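Local coordinates for protein (congerin I) (Conger myriaster, PDB 1C1F) that binds beta-galactosides as a homodimeric galectin of the conger eel, although its physiological role is not yet known, at residues A[29-34]-A[88-93]. Numbering follows the deposited sequence.
Sequences QRFSVN and FEITLS
F31 and F88 reach toward each other from the two sheets and make the tightest part of this contact. The F31 ring brings its outer corner over one face of F88, with CE2 of F31 3.6 Å from CZ of F88, and CZ of F31 lies above the centre of that face. With 43° between their planes, the rings are neither stacked parallel nor perpendicular. Both CA-CB bonds already point across the gap; the first torsion (chi1 84° in F31, similar in F88) then sets where each ring lies. A flat, wide, wholly apolar side chain suits this end, where the backbones stand farther apart: CA of F31 is 11.5 Å from CA of F88, but CA of V33 only 8.8 Å from CA of I90.

Strands 30-35 and 87-94 belong to the two facing antiparallel sheets of the galectin beta-sandwich; no hydrogen bond joins the segments, whose directions differ by 32°. Beyond the rings the fit slackens. V33 and I90 meet tip to tip, CG2 of V33 4.0 Å from CD1 of I90; the short branched valine and the longer, extended isoleucine share the narrower gap. L92 touches more lightly, its branched apolar end reaching across to a methyl of V33 (CD1 of L92 to CG1 of V33, 4.4 Å). I24 and L82 also pack on F31.

S32 and N34 point away from strand 87-94, to the other face of their sheet, yet stay buried; ND2 of N34 donates to OG of S32 (3.2 Å), and OD1 of N34 pairs with H45. The solvent side is that of the partly exposed E89 and T91, where polar residues fit: OE2 of E89 hydrogen-bonds the hydroxyl of Y87, and OG1 of T91 that of T19.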
loop_
_atom_site.group_PDB
_atom_site.type_symbol
_atom_site.label_atom_id
_atom_site.label_comp_id
_atom_site.label_asym_id
_atom_site.label_seq_id
_atom_site.Cartn_x
_atom_site.Cartn_y
_atom_site.Cartn_z
ATOM N N GLN A 29 -11.120 -20.020 8.247
ATOM C CA GLN A 29 -11.963 -20.741 7.334
ATOM C C GLN A 29 -11.253 -20.553 6.017
ATOM O O GLN A 29 -10.802 -21.506 5.393
ATOM C CB GLN A 29 -13.320 -20.102 7.357
ATOM C CG GLN A 29 -14.443 -20.876 6.702
ATOM C CD GLN A 29 -15.801 -20.496 7.301
ATOM O OE1 GLN A 29 -15.910 -19.547 8.066
ATOM N NE2 GLN A 29 -16.892 -21.200 7.076
ATOM N N ARG A 30 -11.045 -19.303 5.579
ATOM C CA ARG A 30 -10.377 -19.007 4.313
ATOM C C ARG A 30 -10.054 -17.535 4.220
ATOM O O ARG A 30 -10.655 -16.761 4.968
ATOM C CB ARG A 30 -11.246 -19.316 3.096
ATOM C CG ARG A 30 -12.527 -18.498 3.012
ATOM C CD ARG A 30 -13.257 -18.937 1.770
ATOM N NE ARG A 30 -14.550 -18.312 1.729
ATOM C CZ ARG A 30 -15.111 -17.871 0.610
ATOM N NH1 ARG A 30 -14.493 -17.953 -0.565
ATOM N NH2 ARG A 30 -16.319 -17.316 0.688
ATOM N N PHE A 31 -9.112 -17.174 3.358
ATOM C CA PHE A 31 -8.890 -15.778 3.055
ATOM C C PHE A 31 -8.422 -15.680 1.613
ATOM O O PHE A 31 -7.795 -16.600 1.065
ATOM C CB PHE A 31 -7.842 -15.155 4.015
ATOM C CG PHE A 31 -6.378 -15.344 3.639
ATOM C CD1 PHE A 31 -5.733 -16.557 3.927
ATOM C CD2 PHE A 31 -5.699 -14.337 2.918
ATOM C CE1 PHE A 31 -4.394 -16.731 3.545
ATOM C CE2 PHE A 31 -4.365 -14.537 2.550
ATOM C CZ PHE A 31 -3.721 -15.744 2.828
ATOM N N SER A 32 -8.742 -14.553 0.985
ATOM C CA SER A 32 -8.351 -14.317 -0.370
ATOM C C SER A 32 -7.596 -13.015 -0.612
ATOM O O SER A 32 -7.793 -12.022 0.111
ATOM C CB SER A 32 -9.576 -14.316 -1.265
ATOM O OG SER A 32 -10.606 -13.431 -0.862
ATOM N N VAL A 33 -6.782 -13.052 -1.656
ATOM C CA VAL A 33 -6.161 -11.841 -2.180
ATOM C C VAL A 33 -6.899 -11.619 -3.503
ATOM O O VAL A 33 -7.115 -12.524 -4.325
ATOM C CB VAL A 33 -4.657 -12.034 -2.415
ATOM C CG1 VAL A 33 -4.103 -10.714 -2.957
ATOM C CG2 VAL A 33 -3.926 -12.397 -1.129
ATOM N N ASN A 34 -7.338 -10.386 -3.714
ATOM C CA ASN A 34 -8.167 -10.025 -4.846
ATOM C C ASN A 34 -7.596 -8.813 -5.564
ATOM O O ASN A 34 -7.388 -7.770 -4.915
ATOM C CB ASN A 34 -9.559 -9.674 -4.390
ATOM C CG ASN A 34 -10.232 -10.734 -3.563
ATOM O OD1 ASN A 34 -10.649 -11.755 -4.146
ATOM N ND2 ASN A 34 -10.279 -10.605 -2.244
ATOM N N PHE A 88 2.248 -14.187 6.346
ATOM C CA PHE A 88 2.385 -14.701 4.999
ATOM C C PHE A 88 2.831 -13.535 4.112
ATOM O O PHE A 88 2.685 -12.364 4.470
ATOM C CB PHE A 88 1.027 -15.269 4.487
ATOM C CG PHE A 88 -0.030 -14.211 4.239
ATOM C CD1 PHE A 88 -0.888 -13.820 5.272
ATOM C CD2 PHE A 88 -0.131 -13.592 2.980
ATOM C CE1 PHE A 88 -1.815 -12.807 5.043
ATOM C CE2 PHE A 88 -1.058 -12.579 2.768
ATOM C CZ PHE A 88 -1.898 -12.175 3.803
ATOM N N GLU A 89 3.323 -13.898 2.939
ATOM C CA GLU A 89 3.641 -12.967 1.879
ATOM C C GLU A 89 3.420 -13.697 0.564
ATOM O O GLU A 89 3.822 -14.855 0.349
ATOM C CB GLU A 89 5.086 -12.495 1.897
ATOM C CG GLU A 89 5.288 -11.252 2.749
ATOM C CD GLU A 89 6.751 -10.782 2.857
ATOM O OE1 GLU A 89 7.610 -11.265 2.151
ATOM O OE2 GLU A 89 7.109 -9.907 3.644
ATOM N N ILE A 90 2.739 -13.020 -0.332
ATOM C CA ILE A 90 2.447 -13.531 -1.659
ATOM C C ILE A 90 2.865 -12.422 -2.624
ATOM O O ILE A 90 2.502 -11.256 -2.416
ATOM C CB ILE A 90 0.921 -13.820 -1.784
ATOM C CG1 ILE A 90 0.487 -14.841 -0.736
ATOM C CG2 ILE A 90 0.623 -14.307 -3.201
ATOM C CD1 ILE A 90 -1.026 -15.152 -0.691
ATOM N N THR A 91 3.624 -12.756 -3.660
ATOM C CA THR A 91 4.013 -11.807 -4.687
ATOM C C THR A 91 3.333 -12.163 -5.989
ATOM O O THR A 91 3.391 -13.309 -6.450
ATOM C CB THR A 91 5.534 -11.803 -4.899
ATOM O OG1 THR A 91 6.102 -11.554 -3.620
ATOM C CG2 THR A 91 5.995 -10.778 -5.935
ATOM N N LEU A 92 2.709 -11.167 -6.585
ATOM C CA LEU A 92 2.005 -11.260 -7.839
ATOM C C LEU A 92 2.695 -10.385 -8.877
ATOM O O LEU A 92 3.149 -9.283 -8.584
ATOM C CB LEU A 92 0.561 -10.753 -7.728
ATOM C CG LEU A 92 -0.305 -11.184 -6.571
ATOM C CD1 LEU A 92 -1.633 -10.453 -6.649
ATOM C CD2 LEU A 92 -0.480 -12.695 -6.609
ATOM N N SER A 93 2.703 -10.905 -10.093
ATOM C CA SER A 93 3.104 -10.176 -11.283
ATOM C C SER A 93 2.266 -10.780 -12.398
ATOM O O SER A 93 1.591 -11.800 -12.202
ATOM C CB SER A 93 4.603 -10.360 -11.559
ATOM O OG SER A 93 5.052 -11.708 -11.591
#